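Local coordinates for protein 2-dehydropantoate 2-reductase (Porphyromonas gingivalis, PDB 2QYT) that probably catalyses the NADPH-dependent reduction of ketopantoate to pantoate, the second step in making pantoate for pantothenate biosynthesis, at residues I9-G20 against T83-Y94; K112-A123 against L130-V140. All blocks are in the same frame, centred on the assembly; numbering follows the deposited sequence.

Contact 1: I9-G20 against T83-Y94; sequences IKIAVFGLGGVG and TVDYILFCTKDY. With EDO (1,2-ethanediol), chain G; SO4 (sulfate ion), chain E; SO4 (sulfate ion), chain C; SO4 (sulfate ion), chain B.
The ring of Phe14 lies alongside that of Phe89, both pointing the same way from neighbouring parallel strands. Their planes are 21° apart but slid so far that the rings barely overlap, and Phe14 CD2 comes within 3.5 Å of Phe89 CE1. The Tyr94 side chain comes in across that of Phe14, and the rings meet rim to rim, planes 32° apart, with Tyr94 CE2 3.3 Å from Phe14 CZ, while the CG2 methyl of Thr91 touches Phe14 CE2. With CG anti to the backbone N (chi1 -173°), the Phe14 ring leans forward off the sheet, toward Thr91 and Tyr94. On the other face, the Tyr86 ring takes Ile9 CG2 at its edge, 3.8 Å from CE1. Where the chain turns a corner, Asp85 OD2 accepts from Lys10 N (2.9 Å) through its anti lone pair, and Lys10 O is gripped by the amides of Asp85 and Tyr86. Beyond Phe14, Gly15, Gly17 and Gly20 fit the Rossmann-type GxGxxG pattern; the amides of Leu16 and Gly18 each bind a sulfate, consistent with a dinucleotide phosphate site. Strand 38-43 flanks 9-14 in the sheet, helix 96-103 packs on the two phenylalanines, and helix 172-183 lies against Ile9, Ile11 and Tyr86.

Contact 2: K112-A123 against L130-V140; sequences KILPLLNGADIA and LPDTVVWKGCV
Lys112 lays CB and CG over one face of the Trp136 indole. Its CB stands 3.9 Å from the centroid of the six-membered ring, only 5° off the normal, a CH-pi contact. CG follows at 3.5 Å from CZ2; the bend at chi2 (-65°) then carries CD past the rim, 3.8 Å from NE1, and brings it to Thr133 O. CE stays beside that same carbonyl, and NZ leaves the pair for a salt bridge with Asp173 and a hydrogen bond to Asn110 O. The backbones are joined through Ile113, whose N donates to Val134 O (2.8 Å, 164° at the hydrogen) and whose O accepts from Trp136 N, a single bridge. The Ile113 CD1 methyl meets Leu130 CD1 and Val134 CG1, both at 3.7 Å. Further on the direct backbone bonds stop: Leu114 CD2 rests on Lys137 O, and a water, accepting from Gly138 N and donating weakly to Pro115 O, bridges the two backbones. Ala123 CB, from the start of helix 122-126, sits against Lys137 CG (3.6 Å). The course from strand 111-115, an outer strand of the parallel sheet, through helix 122-126 to strand 137-148 is a strand-helix-strand connection, by which the chain leaves the edge of the parallel sheet of the Rossmann-type domain and enters the mixed sheet again.

Overall arrangement
From the N terminus, strand 9-14 runs into the glycine-rich turn and helix 18-33, and contact 1 closes the long loop that runs through strand 38-43, strands 58-61 and 66-69 of the mixed sheet and strand 73-75 before returning at residues 83-94. Strand 86-89 is thereby placed between 9-14 and 111-115. Contact 2 opens only after contact 1 has closed and spans a much shorter loop, so the two are in series and neither nests nor crosses. They nevertheless touch: strands 86-89 and 111-115 are neighbours, and Leu114 probably bonds to Ile87 and Phe89 through backbone atoms. Contact 1 thus holds the middle of the parallel sheet, and contact 2 ties its edge to the mixed sheet.

Contact 1: I9-G20 against T83-Y94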
loop_
_atom_site.group_PDB
_atom_site.type_symbol
_atom_site.label_atom_id
_atom_site.label_comp_id
_atom_site.label_asym_id
_atom_site.label_seq_id
_atom_site.Cartn_x
_atom_site.Cartn_y
_atom_site.Cartn_z
ATOM N N ILE A 9 -8.031 12.703 -17.712
ATOM C CA ILE A 9 -8.087 11.622 -16.738
ATOM C C ILE A 9 -7.965 12.257 -15.352
ATOM O O ILE A 9 -7.257 13.226 -15.175
ATOM C CB ILE A 9 -6.977 10.580 -16.995
ATOM C CG1 ILE A 9 -7.177 9.969 -18.381
ATOM C CG2 ILE A 9 -7.017 9.487 -15.959
ATOM C CD1 ILE A 9 -5.875 9.367 -18.943
ATOM N N LYS A 10 -8.694 11.724 -14.383
ATOM C CA LYS A 10 -8.844 12.337 -13.071
ATOM C C LYS A 10 -8.422 11.282 -12.054
ATOM O O LYS A 10 -9.020 10.182 -12.017
ATOM C CB LYS A 10 -10.317 12.722 -12.870
ATOM C CG LYS A 10 -10.812 13.808 -13.851
ATOM C CD LYS A 10 -12.304 14.047 -13.620
ATOM C CE LYS A 10 -12.938 14.870 -14.739
ATOM N NZ LYS A 10 -14.321 15.410 -14.343
ATOM N N ILE A 11 -7.387 11.601 -11.256
ATOM C CA ILE A 11 -6.918 10.752 -10.182
ATOM C C ILE A 11 -7.019 11.474 -8.845
ATOM O O ILE A 11 -6.596 12.626 -8.732
ATOM C CB ILE A 11 -5.390 10.380 -10.388
ATOM C CG1 ILE A 11 -5.173 9.724 -11.745
ATOM C CG2 ILE A 11 -4.874 9.437 -9.285
ATOM C CD1 ILE A 11 -3.948 8.795 -11.763
ATOM N N ALA A 12 -7.541 10.809 -7.822
ATOM C CA ALA A 12 -7.521 11.348 -6.473
ATOM C C ALA A 12 -6.614 10.527 -5.552
ATOM O O ALA A 12 -6.527 9.295 -5.676
ATOM C CB ALA A 12 -8.888 11.388 -5.936
ATOM N N VAL A 13 -5.954 11.215 -4.622
ATOM C CA VAL A 13 -5.159 10.551 -3.617
ATOM C C VAL A 13 -5.801 10.809 -2.275
ATOM O O VAL A 13 -5.846 11.942 -1.839
ATOM C CB VAL A 13 -3.656 10.984 -3.644
ATOM C CG1 VAL A 13 -2.831 10.082 -2.732
ATOM C CG2 VAL A 13 -3.120 10.836 -5.030
ATOM N N PHE A 14 -6.251 9.733 -1.621
ATOM C CA PHE A 14 -6.914 9.807 -0.335
ATOM C C PHE A 14 -5.919 9.401 0.758
ATOM O O PHE A 14 -5.618 8.226 0.929
ATOM C CB PHE A 14 -8.142 8.867 -0.340
ATOM C CG PHE A 14 -9.011 8.983 0.901
ATOM C CD1 PHE A 14 -9.810 10.100 1.102
ATOM C CD2 PHE A 14 -9.036 7.967 1.848
ATOM C CE1 PHE A 14 -10.620 10.218 2.202
ATOM C CE2 PHE A 14 -9.829 8.079 2.985
ATOM C CZ PHE A 14 -10.634 9.214 3.157
ATOM N N GLY A 15 -5.420 10.392 1.493
ATOM C CA GLY A 15 -4.427 10.209 2.552
ATOM C C GLY A 15 -3.127 10.660 1.931
ATOM O O GLY A 15 -2.711 10.097 0.926
ATOM N N LEU A 16 -2.525 11.720 2.445
ATOM C CA LEU A 16 -1.248 12.210 1.900
ATOM C C LEU A 16 -0.059 11.999 2.853
ATOM O O LEU A 16 0.673 12.938 3.125
ATOM C CB LEU A 16 -1.286 13.709 1.523
ATOM C CG LEU A 16 -1.674 14.311 0.184
ATOM C CD1 LEU A 16 -1.223 15.774 0.155
ATOM C CD2 LEU A 16 -1.266 13.590 -1.112
ATOM N N GLY A 17 0.152 10.784 3.331
ATOM C CA GLY A 17 1.334 10.520 4.144
ATOM C C GLY A 17 2.449 10.156 3.166
ATOM O O GLY A 17 2.416 10.577 1.976
ATOM N N GLY A 18 3.424 9.367 3.619
ATOM C CA GLY A 18 4.563 9.065 2.770
ATOM C C GLY A 18 4.189 8.481 1.423
ATOM O O GLY A 18 4.672 8.915 0.378
ATOM N N VAL A 19 3.271 7.521 1.438
ATOM C CA VAL A 19 2.905 6.770 0.229
ATOM C C VAL A 19 1.987 7.636 -0.670
ATOM O O VAL A 19 2.289 7.880 -1.835
ATOM C CB VAL A 19 2.251 5.407 0.590
ATOM C CG1 VAL A 19 1.577 4.747 -0.681
ATOM C CG2 VAL A 19 3.293 4.467 1.297
ATOM N N GLY A 20 0.893 8.143 -0.130
ATOM C CA GLY A 20 0.007 8.983 -0.958
ATOM C C GLY A 20 0.664 10.279 -1.369
ATOM O O GLY A 20 0.452 10.771 -2.479
ATOM N N THR A 83 -16.524 12.956 -8.860
ATOM C CA THR A 83 -16.121 11.623 -9.300
ATOM C C THR A 83 -14.798 11.683 -10.082
ATOM O O THR A 83 -14.506 12.695 -10.743
ATOM C CB THR A 83 -17.207 10.996 -10.175
ATOM O OG1 THR A 83 -17.308 11.814 -11.324
ATOM C CG2 THR A 83 -18.593 10.962 -9.443
ATOM N N VAL A 84 -14.006 10.616 -10.008
ATOM C CA VAL A 84 -12.697 10.560 -10.676
ATOM C C VAL A 84 -12.523 9.203 -11.378
ATOM O O VAL A 84 -13.365 8.289 -11.246
ATOM C CB VAL A 84 -11.496 10.771 -9.668
ATOM C CG1 VAL A 84 -11.568 12.155 -8.977
ATOM C CG2 VAL A 84 -11.510 9.713 -8.610
ATOM N N ASP A 85 -11.428 9.048 -12.112
ATOM C CA ASP A 85 -11.154 7.754 -12.743
ATOM C C ASP A 85 -10.449 6.722 -11.818
ATOM O O ASP A 85 -10.724 5.533 -11.918
ATOM C CB ASP A 85 -10.425 7.988 -14.078
ATOM C CG ASP A 85 -11.254 8.856 -15.002
ATOM O OD1 ASP A 85 -12.333 8.412 -15.364
ATOM O OD2 ASP A 85 -10.888 9.998 -15.311
ATOM N N TYR A 86 -9.565 7.220 -10.955
ATOM C CA TYR A 86 -8.722 6.396 -10.064
ATOM C C TYR A 86 -8.672 7.063 -8.722
ATOM O O TYR A 86 -8.478 8.256 -8.639
ATOM C CB TYR A 86 -7.304 6.220 -10.621
ATOM C CG TYR A 86 -7.296 5.688 -12.053
ATOM C CD1 TYR A 86 -7.076 6.549 -13.160
ATOM C CD2 TYR A 86 -7.523 4.326 -12.312
ATOM C CE1 TYR A 86 -7.069 6.035 -14.491
ATOM C CE2 TYR A 86 -7.537 3.812 -13.662
ATOM C CZ TYR A 86 -7.297 4.664 -14.713
ATOM O OH TYR A 86 -7.280 4.119 -15.978
ATOM N N ILE A 87 -8.960 6.282 -7.694
ATOM C CA ILE A 87 -8.673 6.666 -6.347
ATOM C C ILE A 87 -7.536 5.786 -5.828
ATOM O O ILE A 87 -7.640 4.547 -5.780
ATOM C CB ILE A 87 -9.891 6.508 -5.423
ATOM C CG1 ILE A 87 -11.039 7.402 -5.905
ATOM C CG2 ILE A 87 -9.490 6.794 -3.933
ATOM C CD1 ILE A 87 -12.421 7.047 -5.276
ATOM N N LEU A 88 -6.458 6.452 -5.415
ATOM C CA LEU A 88 -5.349 5.809 -4.682
ATOM C C LEU A 88 -5.659 5.984 -3.195
ATOM O O LEU A 88 -5.730 7.124 -2.691
ATOM C CB LEU A 88 -4.044 6.544 -5.052
ATOM C CG LEU A 88 -3.163 6.003 -6.165
ATOM C CD1 LEU A 88 -3.873 5.458 -7.355
ATOM C CD2 LEU A 88 -2.008 7.003 -6.534
ATOM N N PHE A 89 -5.930 4.871 -2.531
ATOM C CA PHE A 89 -6.439 4.878 -1.168
ATOM C C PHE A 89 -5.216 4.613 -0.294
ATOM O O PHE A 89 -4.659 3.537 -0.317
ATOM C CB PHE A 89 -7.535 3.795 -1.022
ATOM C CG PHE A 89 -8.239 3.801 0.315
ATOM C CD1 PHE A 89 -9.346 4.625 0.530
ATOM C CD2 PHE A 89 -7.787 2.982 1.362
ATOM C CE1 PHE A 89 -10.011 4.639 1.761
ATOM C CE2 PHE A 89 -8.440 2.987 2.636
ATOM C CZ PHE A 89 -9.568 3.813 2.813
ATOM N N CYS A 90 -4.800 5.626 0.459
ATOM C CA CYS A 90 -3.513 5.671 1.143
ATOM C C CYS A 90 -3.631 6.134 2.589
ATOM O O CYS A 90 -2.690 6.681 3.150
ATOM C CB CYS A 90 -2.542 6.586 0.368
ATOM S SG CYS A 90 -2.338 6.090 -1.385
ATOM N N THR A 91 -4.772 5.917 3.216
ATOM C CA THR A 91 -4.880 6.314 4.625
ATOM C C THR A 91 -4.783 5.075 5.519
ATOM O O THR A 91 -5.297 4.024 5.179
ATOM C CB THR A 91 -6.206 7.074 4.920
ATOM O OG1 THR A 91 -6.262 7.345 6.325
ATOM C CG2 THR A 91 -7.379 6.223 4.601
ATOM N N LYS A 92 -4.122 5.178 6.652
ATOM C CA LYS A 92 -4.234 4.104 7.649
ATOM C C LYS A 92 -5.228 4.459 8.750
ATOM O O LYS A 92 -5.398 3.695 9.715
ATOM C CB LYS A 92 -2.873 3.713 8.239
ATOM C CG LYS A 92 -2.066 4.827 8.934
ATOM C CD LYS A 92 -0.932 4.256 9.858
ATOM C CE LYS A 92 0.354 3.827 9.083
ATOM N NZ LYS A 92 1.508 4.842 9.026
ATOM N N ASP A 93 -5.884 5.610 8.585
ATOM C CA ASP A 93 -6.604 6.267 9.686
ATOM C C ASP A 93 -8.030 5.741 9.909
ATOM O O ASP A 93 -8.492 5.702 11.048
ATOM C CB ASP A 93 -6.568 7.820 9.577
ATOM C CG ASP A 93 -5.151 8.408 9.833
ATOM O OD1 ASP A 93 -4.819 9.495 9.283
ATOM O OD2 ASP A 93 -4.366 7.781 10.582
ATOM N N TYR A 94 -8.729 5.314 8.860
ATOM C CA TYR A 94 -10.120 4.843 9.078
ATOM C C TYR A 94 -10.285 3.307 9.079
ATOM O O TYR A 94 -9.593 2.603 8.328
ATOM C CB TYR A 94 -11.069 5.470 8.035
ATOM C CG TYR A 94 -10.886 6.963 7.822
ATOM C CD1 TYR A 94 -11.212 7.883 8.836
ATOM C CD2 TYR A 94 -10.393 7.461 6.611
ATOM C CE1 TYR A 94 -11.064 9.273 8.646
ATOM C CE2 TYR A 94 -10.220 8.844 6.410
ATOM C CZ TYR A 94 -10.568 9.744 7.426
ATOM O OH TYR A 94 -10.410 11.102 7.234
HETATM C C1 EDO G . 0.375 6.796 2.988
HETATM O O1 EDO G . -0.225 8.027 2.579
HETATM C C2 EDO G . 1.195 6.958 4.269
HETATM O O2 EDO G . 2.317 6.092 4.165
HETATM S S SO4 E . -2.202 9.121 6.271
HETATM O O1 SO4 E . -1.634 10.385 6.715
HETATM O O2 SO4 E . -1.344 8.000 6.685
HETATM O O3 SO4 E . -3.554 9.040 6.827
HETATM O O4 SO4 E . -2.299 9.085 4.816
HETATM S S SO4 C . -3.340 13.595 5.698
HETATM O O1 SO4 C . -2.822 13.558 4.345
HETATM O O2 SO4 C . -2.289 13.025 6.546
HETATM O O3 SO4 C . -3.614 14.960 6.137
HETATM O O4 SO4 C . -4.551 12.748 5.729
HETATM S S SO4 B . 3.490 8.158 7.111
HETATM O O1 SO4 B . 4.024 7.533 5.919
HETATM O O2 SO4 B . 4.209 7.534 8.228
HETATM O O3 SO4 B . 3.664 9.599 7.117
HETATM O O4 SO4 B . 2.069 7.879 7.205
HETATM O O HOH W 1 -15.970 13.703 -12.910
#

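Contact 2: K112-A123 against L130-V140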
loop_
_atom_site.group_PDB
_atom_site.type_symbol
_atom_site.label_atom_id
_atom_site.label_comp_id
_atom_site.label_asym_id
_atom_site.label_seq_id
_atom_site.Cartn_x
_atom_site.Cartn_y
_atom_site.Cartn_z
ATOM N N LYS A 112 -11.965 3.348 -10.409
ATOM C CA LYS A 112 -11.199 2.199 -9.891
ATOM C C LYS A 112 -10.411 2.663 -8.664
ATOM O O LYS A 112 -9.836 3.742 -8.665
ATOM C CB LYS A 112 -10.239 1.619 -10.931
ATOM C CG LYS A 112 -10.891 1.229 -12.283
ATOM C CD LYS A 112 -11.885 0.085 -12.071
ATOM C CE LYS A 112 -12.508 -0.390 -13.354
ATOM N NZ LYS A 112 -13.325 0.627 -13.970
ATOM N N ILE A 113 -10.446 1.853 -7.617
ATOM C CA ILE A 113 -9.846 2.180 -6.368
ATOM C C ILE A 113 -8.694 1.224 -6.170
ATOM O O ILE A 113 -8.854 0.000 -6.367
ATOM C CB ILE A 113 -10.852 2.049 -5.199
ATOM C CG1 ILE A 113 -12.099 2.911 -5.462
ATOM C CG2 ILE A 113 -10.215 2.460 -3.904
ATOM C CD1 ILE A 113 -13.226 2.596 -4.546
ATOM N N LEU A 114 -7.544 1.807 -5.805
ATOM C CA LEU A 114 -6.303 1.106 -5.486
ATOM C C LEU A 114 -5.896 1.332 -4.022
ATOM O O LEU A 114 -5.339 2.371 -3.700
ATOM C CB LEU A 114 -5.161 1.655 -6.351
ATOM C CG LEU A 114 -4.578 0.776 -7.455
ATOM C CD1 LEU A 114 -3.353 1.392 -8.132
ATOM C CD2 LEU A 114 -4.238 -0.550 -6.799
ATOM N N PRO A 115 -6.128 0.338 -3.150
ATOM C CA PRO A 115 -5.572 0.464 -1.819
ATOM C C PRO A 115 -4.078 0.131 -1.872
ATOM O O PRO A 115 -3.682 -0.934 -2.390
ATOM C CB PRO A 115 -6.345 -0.606 -0.996
ATOM C CG PRO A 115 -7.337 -1.244 -1.946
ATOM C CD PRO A 115 -6.840 -0.947 -3.324
ATOM N N LEU A 116 -3.243 1.029 -1.377
ATOM C CA LEU A 116 -1.808 0.776 -1.386
ATOM C C LEU A 116 -1.245 0.399 0.003
ATOM O O LEU A 116 -0.031 0.247 0.178
ATOM C CB LEU A 116 -1.058 1.946 -2.050
ATOM C CG LEU A 116 -1.552 2.300 -3.479
ATOM C CD1 LEU A 116 -0.962 3.615 -3.951
ATOM C CD2 LEU A 116 -1.302 1.125 -4.504
ATOM N N LEU A 117 -2.143 0.189 0.953
ATOM C CA LEU A 117 -1.853 -0.090 2.368
ATOM C C LEU A 117 -1.350 -1.525 2.573
ATOM O O LEU A 117 -1.660 -2.423 1.787
ATOM C CB LEU A 117 -3.145 0.063 3.222
ATOM C CG LEU A 117 -4.164 1.214 3.023
ATOM C CD1 LEU A 117 -4.707 1.151 1.612
ATOM C CD2 LEU A 117 -5.334 1.178 4.046
ATOM N N ASN A 118 -0.610 -1.735 3.665
ATOM C CA ASN A 118 -0.170 -3.070 4.044
ATOM C C ASN A 118 -1.335 -3.857 4.594
ATOM O O ASN A 118 -2.314 -3.284 5.070
ATOM C CB ASN A 118 0.965 -2.978 5.042
ATOM C CG ASN A 118 2.299 -2.668 4.370
ATOM O OD1 ASN A 118 2.659 -3.273 3.337
ATOM N ND2 ASN A 118 3.050 -1.746 4.955
ATOM N N GLY A 119 -1.267 -5.172 4.490
ATOM C CA GLY A 119 -2.356 -6.027 4.971
ATOM C C GLY A 119 -2.551 -7.124 3.959
ATOM O O GLY A 119 -2.169 -6.956 2.792
ATOM N N ALA A 120 -3.124 -8.236 4.399
ATOM C CA ALA A 120 -3.291 -9.421 3.569
ATOM C C ALA A 120 -4.468 -9.301 2.601
ATOM O O ALA A 120 -4.441 -9.851 1.505
ATOM C CB ALA A 120 -3.469 -10.645 4.442
ATOM N N ASP A 121 -5.476 -8.537 2.995
ATOM C CA ASP A 121 -6.783 -8.649 2.382
ATOM C C ASP A 121 -7.545 -7.329 2.305
ATOM O O ASP A 121 -8.764 -7.336 2.426
ATOM C CB ASP A 121 -7.606 -9.659 3.197
ATOM C CG ASP A 121 -7.894 -9.162 4.596
ATOM O OD1 ASP A 121 -7.282 -8.160 5.024
ATOM O OD2 ASP A 121 -8.741 -9.767 5.273
ATOM N N ILE A 122 -6.828 -6.224 2.124
ATOM C CA ILE A 122 -7.416 -4.899 2.101
ATOM C C ILE A 122 -8.437 -4.781 0.956
ATOM O O ILE A 122 -9.531 -4.256 1.173
ATOM C CB ILE A 122 -6.376 -3.754 1.943
ATOM C CG1 ILE A 122 -5.295 -3.799 3.028
ATOM C CG2 ILE A 122 -7.114 -2.390 1.936
ATOM C CD1 ILE A 122 -5.813 -3.590 4.470
ATOM N N ALA A 123 -8.070 -5.291 -0.228
ATOM C CA ALA A 123 -8.954 -5.254 -1.399
ATOM C C ALA A 123 -10.238 -6.076 -1.178
ATOM O O ALA A 123 -11.315 -5.661 -1.546
ATOM C CB ALA A 123 -8.207 -5.757 -2.631
ATOM N N LEU A 130 -18.524 -2.488 -2.369
ATOM C CA LEU A 130 -18.290 -1.963 -3.721
ATOM C C LEU A 130 -18.218 -3.111 -4.723
ATOM O O LEU A 130 -17.795 -4.182 -4.347
ATOM C CB LEU A 130 -16.982 -1.157 -3.758
ATOM C CG LEU A 130 -17.044 0.053 -2.819
ATOM C CD1 LEU A 130 -15.682 0.643 -2.499
ATOM C CD2 LEU A 130 -18.111 1.122 -3.371
ATOM N N PRO A 131 -18.602 -2.888 -6.010
ATOM C CA PRO A 131 -18.414 -3.939 -7.072
ATOM C C PRO A 131 -16.992 -4.458 -7.161
ATOM O O PRO A 131 -16.029 -3.680 -6.908
ATOM C CB PRO A 131 -18.782 -3.194 -8.354
ATOM C CG PRO A 131 -19.819 -2.133 -7.875
ATOM C CD PRO A 131 -19.215 -1.655 -6.552
ATOM N N ASP A 132 -16.807 -5.757 -7.485
ATOM C CA ASP A 132 -15.406 -6.351 -7.518
ATOM C C ASP A 132 -14.577 -5.663 -8.529
ATOM O O ASP A 132 -13.344 -5.695 -8.493
ATOM C CB ASP A 132 -15.341 -7.793 -8.058
ATOM C CG ASP A 132 -16.286 -8.710 -7.403
ATOM O OD1 ASP A 132 -17.533 -8.451 -7.499
ATOM O OD2 ASP A 132 -15.743 -9.695 -6.832
ATOM N N THR A 133 -15.288 -5.132 -9.505
ATOM C CA THR A 133 -14.729 -4.571 -10.684
ATOM C C THR A 133 -14.128 -3.196 -10.329
ATOM O O THR A 133 -13.197 -2.750 -10.981
ATOM C CB THR A 133 -15.879 -4.547 -11.719
ATOM O OG1 THR A 133 -15.517 -5.316 -12.881
ATOM C CG2 THR A 133 -16.427 -3.137 -12.011
ATOM N N VAL A 134 -14.652 -2.565 -9.272
ATOM C CA VAL A 134 -14.238 -1.208 -8.837
ATOM C C VAL A 134 -12.911 -1.236 -8.032
ATOM O O VAL A 134 -12.104 -0.334 -8.108
ATOM C CB VAL A 134 -15.374 -0.497 -8.003
ATOM C CG1 VAL A 134 -14.876 0.779 -7.340
ATOM C CG2 VAL A 134 -16.600 -0.178 -8.874
ATOM N N VAL A 135 -12.684 -2.289 -7.273
ATOM C CA VAL A 135 -11.546 -2.292 -6.356
ATOM C C VAL A 135 -10.444 -3.174 -6.946
ATOM O O VAL A 135 -10.664 -4.338 -7.179
ATOM C CB VAL A 135 -11.970 -2.742 -4.911
ATOM C CG1 VAL A 135 -10.747 -2.864 -3.974
ATOM C CG2 VAL A 135 -13.063 -1.806 -4.336
ATOM N N TRP A 136 -9.284 -2.587 -7.234
ATOM C CA TRP A 136 -8.118 -3.353 -7.639
ATOM C C TRP A 136 -7.211 -3.606 -6.424
ATOM O O TRP A 136 -7.498 -3.138 -5.354
ATOM C CB TRP A 136 -7.356 -2.601 -8.725
ATOM C CG TRP A 136 -8.085 -2.480 -10.072
ATOM C CD1 TRP A 136 -9.180 -3.208 -10.521
ATOM C CD2 TRP A 136 -7.702 -1.634 -11.152
ATOM N NE1 TRP A 136 -9.482 -2.844 -11.803
ATOM C CE2 TRP A 136 -8.608 -1.866 -12.206
ATOM C CE3 TRP A 136 -6.685 -0.672 -11.317
ATOM C CZ2 TRP A 136 -8.536 -1.165 -13.426
ATOM C CZ3 TRP A 136 -6.617 0.023 -12.527
ATOM C CH2 TRP A 136 -7.542 -0.227 -13.559
ATOM N N LYS A 137 -6.153 -4.386 -6.595
ATOM C CA LYS A 137 -5.210 -4.701 -5.531
ATOM C C LYS A 137 -3.914 -3.994 -5.853
ATOM O O LYS A 137 -3.560 -3.847 -7.020
ATOM C CB LYS A 137 -4.943 -6.201 -5.496
ATOM C CG LYS A 137 -6.204 -6.982 -5.306
ATOM C CD LYS A 137 -5.960 -8.411 -4.938
ATOM C CE LYS A 137 -7.313 -9.101 -4.921
ATOM N NZ LYS A 137 -7.198 -10.569 -4.745
ATOM N N GLY A 138 -3.213 -3.552 -4.824
ATOM C CA GLY A 138 -1.929 -2.905 -5.035
ATOM C C GLY A 138 -1.029 -3.043 -3.830
ATOM O O GLY A 138 -1.499 -3.344 -2.734
ATOM N N CYS A 139 0.282 -2.895 -4.052
ATOM C CA CYS A 139 1.215 -2.743 -2.967
ATOM C C CYS A 139 2.463 -1.996 -3.428
ATOM O O CYS A 139 2.851 -2.061 -4.601
ATOM C CB CYS A 139 1.585 -4.097 -2.355
ATOM S SG CYS A 139 2.650 -5.103 -3.407
ATOM N N VAL A 140 3.090 -1.273 -2.501
ATOM C CA VAL A 140 4.247 -0.414 -2.819
ATOM C C VAL A 140 5.439 -0.834 -1.977
ATOM O O VAL A 140 5.268 -1.395 -0.903
ATOM C CB VAL A 140 3.902 1.098 -2.666
ATOM C CG1 VAL A 140 2.775 1.491 -3.613
ATOM C CG2 VAL A 140 3.523 1.473 -1.227
HETATM O O HOH W 2 -4.832 -4.053 -2.294
HETATM O O HOH W 3 1.867 -1.880 0.267
#